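Flagellar assembly factor FliW (PDB 5DMD) probably acts as an anti-CsrA protein that relieves translational repression of flagellin, and binds flagellin during assembly of the flagellum. Local coordinates at residues S65-Y70 against T105-Q110; P112-V117 against K123-T128. The protein carries 1 engineered substitution. All blocks are in the same frame, centred on the assembly; numbering follows the deposited sequence.

Contact 1: residues S65-Y70 against T105-Q110; sequences SYFPTY and TTANLQ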
ATOM      1  N   SER A  65       0.753  -1.762  12.714  1.00 26.51           N
ATOM      2  CA  SER A  65       2.052  -1.831  13.374  1.00 35.42           C
ATOM      3  C   SER A  65       2.461  -0.487  13.961  1.00 31.99           C
ATOM      4  O   SER A  65       3.164  -0.440  14.976  1.00 34.31           O
ATOM      5  CB  SER A  65       3.101  -2.328  12.381  1.00 45.28           C
ATOM      6  OG  SER A  65       3.144  -1.499  11.232  1.00 41.38           O
ATOM      7  N   TYR A  66       2.034   0.615  13.340  1.00 22.47           N
ATOM      8  CA  TYR A  66       2.353   1.953  13.813  1.00 16.09           C
ATOM      9  C   TYR A  66       1.127   2.752  14.224  1.00 18.85           C
ATOM     10  O   TYR A  66       1.280   3.754  14.929  1.00 16.52           O
ATOM     11  CB  TYR A  66       3.103   2.749  12.728  1.00 21.17           C
ATOM     12  CG  TYR A  66       4.528   2.285  12.479  1.00 19.16           C
ATOM     13  CD1 TYR A  66       4.790   1.291  11.547  1.00 25.05           C
ATOM     14  CD2 TYR A  66       5.588   2.826  13.183  1.00 20.85           C
ATOM     15  CE1 TYR A  66       6.085   0.861  11.311  1.00 26.43           C
ATOM     16  CE2 TYR A  66       6.888   2.398  12.960  1.00 26.39           C
ATOM     17  CZ  TYR A  66       7.127   1.415  12.021  1.00 30.00           C
ATOM     18  OH  TYR A  66       8.412   0.981  11.784  1.00 40.98           O
ATOM     19  N   PHE A  67      -0.074   2.332  13.818  1.00 14.18           N
ATOM     20  CA  PHE A  67      -1.307   3.091  14.008  1.00 14.12           C
ATOM     21  C   PHE A  67      -2.339   2.106  14.526  1.00 18.06           C
ATOM     22  O   PHE A  67      -3.211   1.633  13.779  1.00 16.98           O
ATOM     23  CB  PHE A  67      -1.739   3.755  12.704  1.00 15.18           C
ATOM     24  CG  PHE A  67      -0.712   4.701  12.158  1.00 13.79           C
ATOM     25  CD1 PHE A  67      -0.479   5.927  12.787  1.00 16.10           C
ATOM     26  CD2 PHE A  67       0.063   4.343  11.074  1.00 14.87           C
ATOM     27  CE1 PHE A  67       0.470   6.802  12.295  1.00 15.17           C
ATOM     28  CE2 PHE A  67       1.021   5.214  10.581  1.00 13.59           C
ATOM     29  CZ  PHE A  67       1.226   6.436  11.195  1.00 14.78           C
ATOM     30  N   PRO A  68      -2.254   1.763  15.809  1.00 14.43           N
ATOM     31  CA  PRO A  68      -3.047   0.642  16.329  1.00 15.69           C
ATOM     32  C   PRO A  68      -4.538   0.863  16.308  1.00 19.40           C
ATOM     33  O   PRO A  68      -5.272  -0.132  16.311  1.00 21.34           O
ATOM     34  CB  PRO A  68      -2.542   0.472  17.762  1.00 20.29           C
ATOM     35  CG  PRO A  68      -1.756   1.711  18.064  1.00 16.94           C
ATOM     36  CD  PRO A  68      -1.235   2.221  16.768  1.00 15.37           C
ATOM     37  N   THR A  69      -5.024   2.105  16.312  1.00 16.46           N
ATOM     38  CA  THR A  69      -6.458   2.355  16.259  1.00 19.02           C
ATOM     39  C   THR A  69      -6.966   2.624  14.847  1.00 22.30           C
ATOM     40  O   THR A  69      -8.127   3.022  14.692  1.00 23.91           O
ATOM     41  CB  THR A  69      -6.849   3.522  17.168  1.00 16.80           C
ATOM     42  OG1 THR A  69      -6.160   4.712  16.752  1.00 18.37           O
ATOM     43  CG2 THR A  69      -6.522   3.211  18.613  1.00 17.51           C
ATOM     44  N   TYR A  70      -6.134   2.426  13.824  1.00 18.07           N
ATOM     45  CA  TYR A  70      -6.568   2.647  12.448  1.00 17.99           C
ATOM     46  C   TYR A  70      -7.801   1.810  12.156  1.00 24.85           C
ATOM     47  O   TYR A  70      -7.763   0.581  12.245  1.00 30.55           O
ATOM     48  CB  TYR A  70      -5.448   2.264  11.488  1.00 20.74           C
ATOM     49  CG  TYR A  70      -5.677   2.690  10.047  1.00 17.45           C
ATOM     50  CD1 TYR A  70      -5.987   4.005   9.728  1.00 17.95           C
ATOM     51  CD2 TYR A  70      -5.557   1.774   9.017  1.00 27.07           C
ATOM     52  CE1 TYR A  70      -6.186   4.389   8.407  1.00 17.41           C
ATOM     53  CE2 TYR A  70      -5.746   2.149   7.704  1.00 20.23           C
ATOM     54  CZ  TYR A  70      -6.053   3.457   7.402  1.00 19.43           C
ATOM     55  OH  TYR A  70      -6.231   3.820   6.086  1.00 17.89           O
ATOM     56  N   THR A 105       9.391  10.070   8.970  1.00 19.22           N
ATOM     57  CA  THR A 105       8.557   9.467   7.938  1.00 15.62           C
ATOM     58  C   THR A 105       7.084   9.547   8.333  1.00 19.08           C
ATOM     59  O   THR A 105       6.727   9.437   9.512  1.00 17.38           O
ATOM     60  CB  THR A 105       8.980   8.013   7.745  1.00 17.01           C
ATOM     61  OG1 THR A 105      10.301   7.991   7.181  1.00 19.38           O
ATOM     62  CG2 THR A 105       8.019   7.239   6.842  1.00 15.64           C
ATOM     63  N   THR A 106       6.229   9.751   7.334  1.00 18.16           N
ATOM     64  CA  THR A 106       4.788   9.801   7.531  1.00 18.85           C
ATOM     65  C   THR A 106       4.101   8.742   6.682  1.00 16.15           C
ATOM     66  O   THR A 106       4.681   8.194   5.745  1.00 15.49           O
ATOM     67  CB  THR A 106       4.217  11.177   7.167  1.00 18.59           C
ATOM     68  OG1 THR A 106       4.499  11.474   5.793  1.00 20.22           O
ATOM     69  CG2 THR A 106       4.822  12.256   8.052  1.00 18.63           C
ATOM     70  N   ALA A 107       2.844   8.478   7.024  1.00 14.39           N
ATOM     71  CA  ALA A 107       1.980   7.589   6.261  1.00 16.71           C
ATOM     72  C   ALA A 107       0.717   8.326   5.826  1.00 13.72           C
ATOM     73  O   ALA A 107       0.211   9.197   6.539  1.00 16.29           O
ATOM     74  CB  ALA A 107       1.568   6.385   7.110  1.00 15.49           C
ATOM     75  N   ASN A 108       0.201   7.964   4.648  1.00 15.33           N
ATOM     76  CA  ASN A 108      -1.078   8.486   4.163  1.00 15.87           C
ATOM     77  C   ASN A 108      -2.181   7.537   4.620  1.00 16.22           C
ATOM     78  O   ASN A 108      -2.449   6.520   3.977  1.00 16.05           O
ATOM     79  CB  ASN A 108      -1.069   8.669   2.644  1.00 14.23           C
ATOM     80  CG  ASN A 108      -2.340   9.339   2.129  1.00 17.63           C
ATOM     81  OD1 ASN A 108      -3.389   9.287   2.772  1.00 20.29           O
ATOM     82  ND2 ASN A 108      -2.244   9.998   0.979  1.00 17.55           N
ATOM     83  N   LEU A 109      -2.824   7.875   5.744  1.00 14.48           N
ATOM     84  CA  LEU A 109      -3.919   7.069   6.267  1.00 16.20           C
ATOM     85  C   LEU A 109      -5.237   7.311   5.535  1.00 15.50           C
ATOM     86  O   LEU A 109      -6.172   6.508   5.685  1.00 15.54           O
ATOM     87  CB  LEU A 109      -4.078   7.322   7.770  1.00 17.52           C
ATOM     88  CG  LEU A 109      -2.831   7.040   8.606  1.00 17.20           C
ATOM     89  CD1 LEU A 109      -3.163   7.191  10.082  1.00 15.90           C
ATOM     90  CD2 LEU A 109      -2.265   5.659   8.308  1.00 14.46           C
ATOM     91  N   GLN A 110      -5.330   8.371   4.726  1.00 15.29           N
ATOM     92  CA  GLN A 110      -6.548   8.623   3.964  1.00 16.85           C
ATOM     93  C   GLN A 110      -6.716   7.675   2.786  1.00 21.62           C
ATOM     94  O   GLN A 110      -7.848   7.472   2.334  1.00 18.53           O
ATOM     95  CB  GLN A 110      -6.559  10.064   3.439  1.00 23.30           C
ATOM     96  CG  GLN A 110      -7.907  10.509   2.885  1.00 28.76           C
ATOM     97  CD  GLN A 110      -7.821  11.783   2.055  1.00 39.96           C
ATOM     98  OE1 GLN A 110      -6.828  12.506   2.098  1.00 27.91           O
ATOM     99  NE2 GLN A 110      -8.878  12.068   1.303  1.00 55.41           N
TER
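Leu109 reaches between the rings of Phe67 and Tyr70, both methyls meeting the Phe67 ring and one of them also the Tyr70 ring. CD1 of Leu109 sits over one face of the Phe67 ring, 4.1 Å from the ring centroid and 15° off its normal, a CH-pi contact; the opposite face carries CB of Tyr66. CD2 of Leu109 lies 3.8 Å from CD2 of Phe67 and also over a face of the Tyr70 ring, toward its rim. Ala107 CB approaches Phe67 CE2 to 3.7 Å and extends the apolar patch along the strand. Tyr70 runs past Leu109 in the opposite direction, Tyr70 CE1 against Leu109 CB at 3.7 Å. With CG anti to the backbone N (chi1 -169°), the ring extends far enough for Tyr70 OH to donate to Leu109 O at 2.7 Å, from a position tilted 24° out of the carbonyl plane. A phenylalanine in place of Tyr70 would probably leave the Leu109 carbonyl without this donor and the ring without its hydrogen-bonded tether. The ring of Tyr132 meets that of Tyr70, while His136 touches both Phe67 and Leu109. A type I beta turn from Phe67 to Tyr70 presents the two aromatics: a loop packed onto a strand of the antiparallel FliW sheet.

Contact 2: residues P112-V117 against K123-T128; sequences PIVINV and KQVILT
Val114 N donates to Lys123 O at 2.9 Å, and Lys123 N returns a bond to Val114 O at 3.0 Å, making this the hydrogen-bonded pair of an antiparallel beta hairpin between strands 106-116 and 121-124. The first bond is nearly straight, with 168° at the hydrogen. Ile113 and Gln124 form the adjoining non-hydrogen-bonded pair, and beyond it Val125 N donates to Pro112 O at 3.0 Å. That Pro112 O also receives a CA-H...O contact from Gln124 CA at 3.5 Å, so one oxygen meets two groups of the partner segment. Val114 and Lys123 side chains share one face of the sheet. There the CG2 branches of Val114 and Val125, each anti to its own carbonyl carbon, are the ones that meet, at 3.8 Å, while the fully extended Lys123 leads away to bond Thr78 and Gln81 of helix 76-81 through NZ. Ile113 and Gln124 project from the other face, where the CD1 methyl of Ile113 lies against the aliphatic part of Gln124, 3.7 Å from Gln124 CB. The Gln124 amide turns its NE2 to a bond with Ala111 O. Farther along, the side chains of Pro112 and Leu127 cross at about a right angle, ring atom CD of Pro112 lying 3.9 Å from methyl CD1 of Leu127.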
ATOM      1  N   PRO A 112      -5.562   4.081   1.868  1.00 13.19           N
ATOM      2  CA  PRO A 112      -4.948   2.757   2.009  1.00 13.63           C
ATOM      3  C   PRO A 112      -5.006   1.924   0.735  1.00 12.60           C
ATOM      4  O   PRO A 112      -5.888   2.087  -0.122  1.00 14.44           O
ATOM      5  CB  PRO A 112      -5.781   2.100   3.122  1.00 14.00           C
ATOM      6  CG  PRO A 112      -7.118   2.724   2.979  1.00 14.15           C
ATOM      7  CD  PRO A 112      -6.844   4.168   2.595  1.00 14.61           C
ATOM      8  N   ILE A 113      -4.034   1.019   0.628  1.00 13.10           N
ATOM      9  CA  ILE A 113      -4.039  -0.060  -0.360  1.00 12.45           C
ATOM     10  C   ILE A 113      -4.802  -1.239   0.236  1.00 12.53           C
ATOM     11  O   ILE A 113      -4.461  -1.722   1.324  1.00 15.03           O
ATOM     12  CB  ILE A 113      -2.601  -0.476  -0.716  1.00 12.06           C
ATOM     13  CG1 ILE A 113      -1.812   0.689  -1.341  1.00 13.15           C
ATOM     14  CG2 ILE A 113      -2.601  -1.705  -1.634  1.00 15.39           C
ATOM     15  CD1 ILE A 113      -2.273   1.053  -2.743  1.00 15.33           C
ATOM     16  N   VAL A 114      -5.803  -1.731  -0.486  1.00 11.95           N
ATOM     17  CA  VAL A 114      -6.691  -2.786  -0.013  1.00 12.44           C
ATOM     18  C   VAL A 114      -6.588  -3.935  -0.997  1.00 13.26           C
ATOM     19  O   VAL A 114      -6.828  -3.746  -2.194  1.00 13.59           O
ATOM     20  CB  VAL A 114      -8.143  -2.290   0.067  1.00 15.63           C
ATOM     21  CG1 VAL A 114      -9.057  -3.403   0.557  1.00 15.45           C
ATOM     22  CG2 VAL A 114      -8.231  -1.044   0.949  1.00 18.35           C
ATOM     23  N   ILE A 115      -6.254  -5.130  -0.503  1.00 13.43           N
ATOM     24  CA  ILE A 115      -6.044  -6.286  -1.363  1.00 14.35           C
ATOM     25  C   ILE A 115      -6.898  -7.449  -0.882  1.00 13.55           C
ATOM     26  O   ILE A 115      -6.856  -7.807   0.301  1.00 17.35           O
ATOM     27  CB  ILE A 115      -4.555  -6.680  -1.404  1.00 12.90           C
ATOM     28  CG1 ILE A 115      -3.750  -5.561  -2.071  1.00 15.66           C
ATOM     29  CG2 ILE A 115      -4.364  -8.019  -2.124  1.00 15.53           C
ATOM     30  CD1 ILE A 115      -2.248  -5.761  -2.032  1.00 17.72           C
ATOM     31  N   ASN A 116      -7.669  -8.041  -1.796  1.00 12.39           N
ATOM     32  CA  ASN A 116      -8.236  -9.363  -1.566  1.00 13.85           C
ATOM     33  C   ASN A 116      -7.138 -10.357  -1.907  1.00 15.26           C
ATOM     34  O   ASN A 116      -6.818 -10.564  -3.082  1.00 17.61           O
ATOM     35  CB  ASN A 116      -9.487  -9.602  -2.413  1.00 14.65           C
ATOM     36  CG  ASN A 116     -10.132 -10.960  -2.129  1.00 16.32           C
ATOM     37  OD1 ASN A 116      -9.446 -11.937  -1.826  1.00 16.66           O
ATOM     38  ND2 ASN A 116     -11.453 -11.026  -2.243  1.00 17.46           N
ATOM     39  N   VAL A 117      -6.546 -10.954  -0.872  1.00 15.41           N
ATOM     40  CA  VAL A 117      -5.319 -11.728  -1.060  1.00 16.01           C
ATOM     41  C   VAL A 117      -5.565 -12.931  -1.961  1.00 16.73           C
ATOM     42  O   VAL A 117      -4.835 -13.154  -2.932  1.00 17.93           O
ATOM     43  CB  VAL A 117      -4.728 -12.145   0.297  1.00 17.68           C
ATOM     44  CG1 VAL A 117      -3.436 -12.904   0.087  1.00 18.91           C
ATOM     45  CG2 VAL A 117      -4.479 -10.922   1.162  1.00 22.32           C
ATOM     46  N   LYS A 123      -6.911  -2.381  -4.842  1.00 13.02           N
ATOM     47  CA  LYS A 123      -7.393  -1.036  -5.115  1.00 12.37           C
ATOM     48  C   LYS A 123      -6.740  -0.091  -4.121  1.00 14.59           C
ATOM     49  O   LYS A 123      -6.538  -0.455  -2.961  1.00 14.72           O
ATOM     50  CB  LYS A 123      -8.920  -0.960  -4.949  1.00 13.87           C
ATOM     51  CG  LYS A 123      -9.536   0.421  -5.211  1.00 16.13           C
ATOM     52  CD  LYS A 123     -11.060   0.368  -5.144  1.00 17.31           C
ATOM     53  CE  LYS A 123     -11.660   1.739  -5.426  1.00 18.20           C
ATOM     54  NZ  LYS A 123     -13.148   1.734  -5.269  1.00 18.93           N
ATOM     55  N   GLN A 124      -6.403   1.119  -4.568  1.00 11.35           N
ATOM     56  CA  GLN A 124      -6.104   2.196  -3.629  1.00 16.14           C
ATOM     57  C   GLN A 124      -7.379   2.992  -3.407  1.00 16.35           C
ATOM     58  O   GLN A 124      -7.898   3.613  -4.343  1.00 15.92           O
ATOM     59  CB  GLN A 124      -4.974   3.115  -4.103  1.00 16.03           C
ATOM     60  CG  GLN A 124      -4.707   4.220  -3.081  1.00 14.51           C
ATOM     61  CD  GLN A 124      -3.407   4.963  -3.295  1.00 16.46           C
ATOM     62  OE1 GLN A 124      -2.968   5.162  -4.432  1.00 18.76           O
ATOM     63  NE2 GLN A 124      -2.783   5.380  -2.202  1.00 14.17           N
ATOM     64  N   VAL A 125      -7.884   2.972  -2.175  1.00 16.04           N
ATOM     65  CA  VAL A 125      -9.171   3.561  -1.827  1.00 18.19           C
ATOM     66  C   VAL A 125      -8.900   4.913  -1.191  1.00 17.19           C
ATOM     67  O   VAL A 125      -8.077   5.013  -0.274  1.00 22.47           O
ATOM     68  CB  VAL A 125      -9.922   2.652  -0.841  1.00 18.87           C
ATOM     69  CG1 VAL A 125     -11.231   3.300  -0.390  1.00 24.34           C
ATOM     70  CG2 VAL A 125     -10.143   1.263  -1.434  1.00 18.64           C
ATOM     71  N   ILE A 126      -9.582   5.952  -1.660  1.00 19.81           N
ATOM     72  CA  ILE A 126      -9.471   7.284  -1.083  1.00 19.77           C
ATOM     73  C   ILE A 126     -10.688   7.477  -0.186  1.00 23.49           C
ATOM     74  O   ILE A 126     -11.821   7.568  -0.674  1.00 33.30           O
ATOM     75  CB  ILE A 126      -9.390   8.373  -2.161  1.00 19.48           C
ATOM     76  CG1 ILE A 126      -8.188   8.130  -3.068  1.00 18.69           C
ATOM     77  CG2 ILE A 126      -9.224   9.739  -1.516  1.00 22.95           C
ATOM     78  CD1 ILE A 126      -8.104   9.087  -4.242  1.00 23.25           C
ATOM     79  N   LEU A 127     -10.454   7.539   1.123  1.00 22.98           N
ATOM     80  CA  LEU A 127     -11.533   7.647   2.101  1.00 33.90           C
ATOM     81  C   LEU A 127     -11.988   9.099   2.188  1.00 43.21           C
ATOM     82  O   LEU A 127     -11.177   9.991   2.453  1.00 33.60           O
ATOM     83  CB  LEU A 127     -11.040   7.156   3.461  1.00 30.68           C
ATOM     84  CG  LEU A 127     -10.410   5.761   3.473  1.00 26.83           C
ATOM     85  CD1 LEU A 127      -9.728   5.482   4.802  1.00 27.98           C
ATOM     86  CD2 LEU A 127     -11.458   4.698   3.186  1.00 36.85           C
ATOM     87  N   THR A 128     -13.283   9.336   1.977  1.00 65.09           N
ATOM     88  CA  THR A 128     -13.827  10.686   1.888  1.00 71.82           C
ATOM     89  C   THR A 128     -14.594  11.118   3.131  1.00 74.75           C
ATOM     90  O   THR A 128     -14.923  12.303   3.254  1.00 76.68           O
ATOM     91  CB  THR A 128     -14.766  10.796   0.680  1.00 72.70           C
ATOM     92  OG1 THR A 128     -15.773   9.780   0.764  1.00 67.06           O
ATOM     93  CG2 THR A 128     -13.992  10.624  -0.617  1.00 67.44           C
TER

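How the contacts relate
Both contacts draw on strand 106-116 and both are largely buried, yet they hold it differently. Contact 1 brings the loop between strand 57-61 and helix 76-81 onto the strand's first half, using aromatic and aliphatic side chains with a single tyrosine hydroxyl bond. Contact 2 pairs the second half with its hairpin neighbour, mainly through backbone hydrogen bonds, with side chains packing on both faces. The centres lie about 14 Å apart, and the two sites meet where the halves join: Gln110 O and Leu127 N, 2.9 Å apart, form a probable hydrogen bond, and Tyr70 OH packs 3.4 Å from Pro112 CG. Side-chain packing of a loop thus adjoins backbone pairing within the sheet.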